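Local coordinates for fiber (Bovine adenovirus 4, PDB 4UE0), which forms the trimeric head of the viral fibre, the part that probably attaches the virus to a receptor on the host cell, at residues I63-T75 against I109-T121. Numbering follows the deposited sequence.
Sequences IFVMDSPFYASCT and IMVSAWTASITRT
Thr-75 and Ser-112 hold each other by two hydrogen bonds: Thr-75 N donates to Ser-112 OG (2.9 Å), and Ser-112 N donates to Thr-75 O (3.0 Å), meeting that oxygen in the carbonyl plane. Ser-112 OG is turned back between its own backbone N and carbonyl carbon (chi1 55°), which sets the hydroxyl beside the Thr-75 amide. Val-111 CA adds a CA-H...O contact to the same carbonyl. On the Thr-75 side, Cys-74 SG abuts Val-111 CG1 and lies oblique to the five-membered indole ring of Trp-114, 5.3 Å from its centroid. Strands 70-75 and 114-120 run near antiparallel at 155°. One water donates to both Ser-73 O and Ala-113 O, in the loop leading into 114-120; another, between the two strands, accepts from Ser-117 N and donates to Tyr-71 O. Between the waters the packing is apolar: Ala-72 CB rests against Trp-114 CE3 at 3.8 Å and also touches Ala-116 CB. Farther along, Ile-118 CD1 sits over one face of the Phe-70 ring as a CH-pi contact, 3.7 Å from the centroid, while Phe-64 CD2 meets the ring's edge. The other branch, Ile-118 CG2, meets Met-66 CG. The bend at chi2 (-57°) lays Met-66 SD against Arg-120 CB (3.6 Å), and Val-65 CG1 reaches Arg-120 NH1; the arginine also makes a cation-pi contact with Tyr-34. Tyr-71 OH bonds to Thr-75 OG1 of the second subunit, and Ser-117 OG to Ser-41 of that subunit, so both strands also serve the trimer interface. The contact joins the strands outermost, within this chain, in its two four-stranded antiparallel sheets, layers of a beta sandwich; here water and side-chain packing replace direct strand pairing, leaving direct hydrogen bonds only at the Thr-75/Ser-112 end.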
loop_
_atom_site.group_PDB
_atom_site.type_symbol
_atom_site.label_atom_id
_atom_site.label_comp_id
_atom_site.label_asym_id
_atom_site.label_seq_id
_atom_site.Cartn_x
_atom_site.Cartn_y
_atom_site.Cartn_z
ATOM N N ILE A 63 -15.526 -9.852 -7.206
ATOM C CA ILE A 63 -15.241 -8.677 -6.401
ATOM C C ILE A 63 -15.792 -7.398 -7.048
ATOM O O ILE A 63 -15.739 -6.312 -6.439
ATOM C CB ILE A 63 -13.726 -8.510 -6.074
ATOM C CG1 ILE A 63 -12.908 -8.141 -7.324
ATOM C CG2 ILE A 63 -13.164 -9.739 -5.366
ATOM C CD1 ILE A 63 -11.515 -7.678 -7.023
ATOM N N PHE A 64 -16.292 -7.504 -8.282
ATOM C CA PHE A 64 -16.802 -6.331 -9.001
ATOM C C PHE A 64 -18.302 -6.207 -8.796
ATOM O O PHE A 64 -19.096 -6.419 -9.697
ATOM C CB PHE A 64 -16.429 -6.367 -10.500
ATOM C CG PHE A 64 -14.945 -6.218 -10.756
ATOM C CD1 PHE A 64 -14.110 -7.322 -10.665
ATOM C CD2 PHE A 64 -14.362 -4.973 -11.051
ATOM C CE1 PHE A 64 -12.768 -7.222 -10.893
ATOM C CE2 PHE A 64 -12.998 -4.875 -11.268
ATOM C CZ PHE A 64 -12.202 -6.000 -11.177
ATOM N N VAL A 65 -18.665 -5.860 -7.570
ATOM C CA VAL A 65 -20.054 -5.771 -7.147
ATOM C C VAL A 65 -20.538 -4.339 -7.240
ATOM O O VAL A 65 -21.711 -4.100 -7.503
ATOM C CB VAL A 65 -20.195 -6.270 -5.689
ATOM C CG1 VAL A 65 -21.531 -5.875 -5.072
ATOM C CG2 VAL A 65 -20.009 -7.781 -5.645
ATOM N N MET A 66 -19.649 -3.389 -6.982
ATOM C CA MET A 66 -20.032 -1.988 -6.939
ATOM C C MET A 66 -19.926 -1.379 -8.333
ATOM O O MET A 66 -19.183 -1.878 -9.204
ATOM C CB MET A 66 -19.145 -1.212 -5.944
ATOM C CG MET A 66 -19.153 -1.755 -4.513
ATOM S SD MET A 66 -20.786 -1.872 -3.716
ATOM C CE MET A 66 -21.030 -0.195 -3.115
ATOM N N ASP A 67 -20.655 -0.285 -8.536
ATOM C CA ASP A 67 -20.554 0.473 -9.781
ATOM C C ASP A 67 -19.186 1.173 -9.935
ATOM O O ASP A 67 -18.671 1.278 -11.049
ATOM C CB ASP A 67 -21.702 1.483 -9.892
ATOM C CG ASP A 67 -23.029 0.819 -10.229
ATOM O OD1 ASP A 67 -23.096 -0.440 -10.230
ATOM O OD2 ASP A 67 -24.008 1.557 -10.501
ATOM N N SER A 68 -18.583 1.637 -8.832
ATOM C CA SER A 68 -17.292 2.332 -8.923
ATOM C C SER A 68 -16.166 1.359 -9.272
ATOM O O SER A 68 -16.082 0.263 -8.691
ATOM C CB SER A 68 -16.934 3.063 -7.616
ATOM O OG SER A 68 -17.579 4.326 -7.574
ATOM N N PRO A 69 -15.268 1.766 -10.177
ATOM C CA PRO A 69 -14.051 0.985 -10.380
ATOM C C PRO A 69 -13.163 1.047 -9.142
ATOM O O PRO A 69 -13.253 2.002 -8.349
ATOM C CB PRO A 69 -13.374 1.674 -11.571
ATOM C CG PRO A 69 -14.308 2.655 -12.110
ATOM C CD PRO A 69 -15.298 2.963 -11.037
ATOM N N PHE A 70 -12.284 0.068 -9.025
ATOM C CA PHE A 70 -11.209 0.143 -8.055
ATOM C C PHE A 70 -10.204 1.203 -8.508
ATOM O O PHE A 70 -9.916 1.319 -9.700
ATOM C CB PHE A 70 -10.507 -1.194 -7.925
ATOM C CG PHE A 70 -11.345 -2.284 -7.332
ATOM C CD1 PHE A 70 -12.106 -3.129 -8.129
ATOM C CD2 PHE A 70 -11.322 -2.523 -5.967
ATOM C CE1 PHE A 70 -12.870 -4.130 -7.560
ATOM C CE2 PHE A 70 -12.071 -3.547 -5.411
ATOM C CZ PHE A 70 -12.844 -4.339 -6.203
ATOM N N TYR A 71 -9.659 1.948 -7.535
ATOM C CA TYR A 71 -8.637 2.951 -7.823
ATOM C C TYR A 71 -7.476 2.758 -6.851
ATOM O O TYR A 71 -7.641 2.794 -5.642
ATOM C CB TYR A 71 -9.199 4.405 -7.728
ATOM C CG TYR A 71 -8.108 5.412 -7.926
ATOM C CD1 TYR A 71 -7.484 5.579 -9.175
ATOM C CD2 TYR A 71 -7.580 6.080 -6.854
ATOM C CE1 TYR A 71 -6.386 6.380 -9.330
ATOM C CE2 TYR A 71 -6.479 6.914 -6.995
ATOM C CZ TYR A 71 -5.841 7.030 -8.227
ATOM O OH TYR A 71 -4.715 7.794 -8.382
ATOM N N ALA A 72 -6.269 2.619 -7.405
ATOM C CA ALA A 72 -5.034 2.487 -6.640
ATOM C C ALA A 72 -3.942 3.286 -7.322
ATOM O O ALA A 72 -4.182 3.957 -8.324
ATOM C CB ALA A 72 -4.645 1.022 -6.501
ATOM N N SER A 73 -2.723 3.260 -6.793
ATOM C CA SER A 73 -1.587 3.877 -7.447
ATOM C C SER A 73 -0.385 2.964 -7.390
ATOM O O SER A 73 -0.307 2.047 -6.559
ATOM C CB SER A 73 -1.228 5.241 -6.870
ATOM O OG SER A 73 -0.665 5.088 -5.586
ATOM N N CYS A 74 0.545 3.205 -8.289
ATOM C CA CYS A 74 1.809 2.507 -8.331
ATOM C C CYS A 74 2.866 3.438 -8.844
ATOM O O CYS A 74 2.567 4.568 -9.250
ATOM C CB CYS A 74 1.686 1.233 -9.183
ATOM S SG CYS A 74 1.374 1.536 -10.915
ATOM N N THR A 75 4.125 2.981 -8.842
ATOM C CA THR A 75 5.233 3.813 -9.287
ATOM C C THR A 75 6.201 3.023 -10.153
ATOM O O THR A 75 6.254 1.803 -10.129
ATOM C CB THR A 75 6.023 4.419 -8.107
ATOM O OG1 THR A 75 6.748 3.393 -7.413
ATOM C CG2 THR A 75 5.119 5.202 -7.145
ATOM N N ILE A 109 11.057 -1.332 -16.888
ATOM C CA ILE A 109 11.287 -0.846 -15.553
ATOM C C ILE A 109 10.200 -1.438 -14.659
ATOM O O ILE A 109 9.018 -1.431 -15.003
ATOM C CB ILE A 109 11.235 0.709 -15.501
ATOM C CG1 ILE A 109 12.368 1.294 -16.331
ATOM C CG2 ILE A 109 11.268 1.176 -14.043
ATOM C CD1 ILE A 109 12.399 2.801 -16.330
ATOM N N MET A 110 10.589 -1.934 -13.494
ATOM C CA MET A 110 9.640 -2.547 -12.599
ATOM C C MET A 110 8.574 -1.555 -12.114
ATOM O O MET A 110 8.881 -0.413 -11.802
ATOM C CB MET A 110 10.361 -3.124 -11.380
ATOM C CG MET A 110 9.527 -4.130 -10.605
ATOM S SD MET A 110 9.240 -5.710 -11.459
ATOM C CE MET A 110 10.889 -6.386 -11.408
ATOM N N VAL A 111 7.342 -2.023 -12.028
ATOM C CA VAL A 111 6.205 -1.282 -11.472
ATOM C C VAL A 111 5.955 -1.859 -10.088
ATOM O O VAL A 111 5.899 -3.085 -9.929
ATOM C CB VAL A 111 4.954 -1.442 -12.338
ATOM C CG1 VAL A 111 3.767 -0.722 -11.736
ATOM C CG2 VAL A 111 5.190 -0.941 -13.758
ATOM N N SER A 112 5.793 -0.976 -9.087
ATOM C CA SER A 112 5.545 -1.457 -7.731
ATOM C C SER A 112 4.195 -2.176 -7.592
ATOM O O SER A 112 3.243 -1.894 -8.304
ATOM C CB SER A 112 5.605 -0.301 -6.748
ATOM O OG SER A 112 4.714 0.740 -7.097
ATOM N N ALA A 113 4.141 -3.125 -6.644
ATOM C CA ALA A 113 2.917 -3.776 -6.272
ATOM C C ALA A 113 1.915 -2.748 -5.736
ATOM O O ALA A 113 2.270 -1.738 -5.136
ATOM C CB ALA A 113 3.203 -4.801 -5.202
ATOM N N TRP A 114 0.641 -3.053 -5.914
ATOM C CA TRP A 114 -0.426 -2.169 -5.446
ATOM C C TRP A 114 -1.566 -2.972 -4.912
ATOM O O TRP A 114 -1.754 -4.142 -5.222
ATOM C CB TRP A 114 -0.897 -1.213 -6.562
ATOM C CG TRP A 114 -1.307 -1.868 -7.850
ATOM C CD1 TRP A 114 -0.544 -2.003 -8.962
ATOM C CD2 TRP A 114 -2.593 -2.424 -8.182
ATOM N NE1 TRP A 114 -1.261 -2.587 -9.959
ATOM C CE2 TRP A 114 -2.514 -2.882 -9.495
ATOM C CE3 TRP A 114 -3.792 -2.599 -7.478
ATOM C CZ2 TRP A 114 -3.578 -3.534 -10.118
ATOM C CZ3 TRP A 114 -4.826 -3.270 -8.085
ATOM C CH2 TRP A 114 -4.712 -3.722 -9.396
ATOM N N THR A 115 -2.375 -2.286 -4.113
ATOM C CA THR A 115 -3.575 -2.854 -3.567
ATOM C C THR A 115 -4.702 -1.830 -3.586
ATOM O O THR A 115 -4.479 -0.687 -3.229
ATOM C CB THR A 115 -3.427 -3.281 -2.071
ATOM O OG1 THR A 115 -2.422 -4.288 -1.933
ATOM C CG2 THR A 115 -4.766 -3.818 -1.519
ATOM N N ALA A 116 -5.889 -2.283 -3.942
ATOM C CA ALA A 116 -7.104 -1.477 -3.923
ATOM C C ALA A 116 -8.102 -2.104 -2.976
ATOM O O ALA A 116 -8.146 -3.334 -2.819
ATOM C CB ALA A 116 -7.727 -1.389 -5.313
ATOM N N SER A 117 -8.955 -1.291 -2.352
ATOM C CA SER A 117 -9.959 -1.791 -1.417
ATOM C C SER A 117 -11.225 -0.958 -1.543
ATOM O O SER A 117 -11.155 0.279 -1.474
ATOM C CB SER A 117 -9.451 -1.623 0.055
ATOM O OG SER A 117 -10.477 -1.926 0.995
ATOM N N ILE A 118 -12.354 -1.655 -1.700
ATOM C CA ILE A 118 -13.678 -1.050 -1.677
ATOM C C ILE A 118 -14.458 -1.665 -0.524
ATOM O O ILE A 118 -14.474 -2.880 -0.366
ATOM C CB ILE A 118 -14.411 -1.283 -3.004
ATOM C CG1 ILE A 118 -13.835 -0.409 -4.098
ATOM C CG2 ILE A 118 -15.899 -0.961 -2.861
ATOM C CD1 ILE A 118 -14.360 -0.684 -5.488
ATOM N N THR A 119 -15.130 -0.814 0.247
ATOM C CA THR A 119 -16.112 -1.278 1.226
ATOM C C THR A 119 -17.538 -1.043 0.742
ATOM O O THR A 119 -17.872 0.050 0.278
ATOM C CB THR A 119 -15.928 -0.535 2.552
ATOM O OG1 THR A 119 -14.710 -0.971 3.136
ATOM C CG2 THR A 119 -17.102 -0.776 3.498
ATOM N N ARG A 120 -18.375 -2.077 0.852
ATOM C CA ARG A 120 -19.831 -1.947 0.670
ATOM C C ARG A 120 -20.492 -2.133 2.033
ATOM O O ARG A 120 -20.233 -3.126 2.733
ATOM C CB ARG A 120 -20.342 -2.993 -0.308
ATOM C CG ARG A 120 -21.857 -3.192 -0.270
ATOM C CD ARG A 120 -22.347 -4.321 -1.181
ATOM N NE ARG A 120 -22.304 -5.639 -0.542
ATOM C CZ ARG A 120 -22.914 -6.724 -1.021
ATOM N NH1 ARG A 120 -23.626 -6.669 -2.156
ATOM N NH2 ARG A 120 -22.818 -7.879 -0.365
ATOM N N THR A 121 -21.369 -1.204 2.394
ATOM C CA THR A 121 -22.047 -1.237 3.698
ATOM C C THR A 121 -23.464 -1.806 3.544
ATOM O O THR A 121 -23.969 -1.921 2.423
ATOM C CB THR A 121 -22.107 0.179 4.306
ATOM O OG1 THR A 121 -22.965 1.006 3.505
ATOM C CG2 THR A 121 -20.698 0.817 4.362
HETATM O O HOH W 1 -8.713 1.370 -3.540
HETATM O O HOH W 2 1.456 0.828 -4.792
#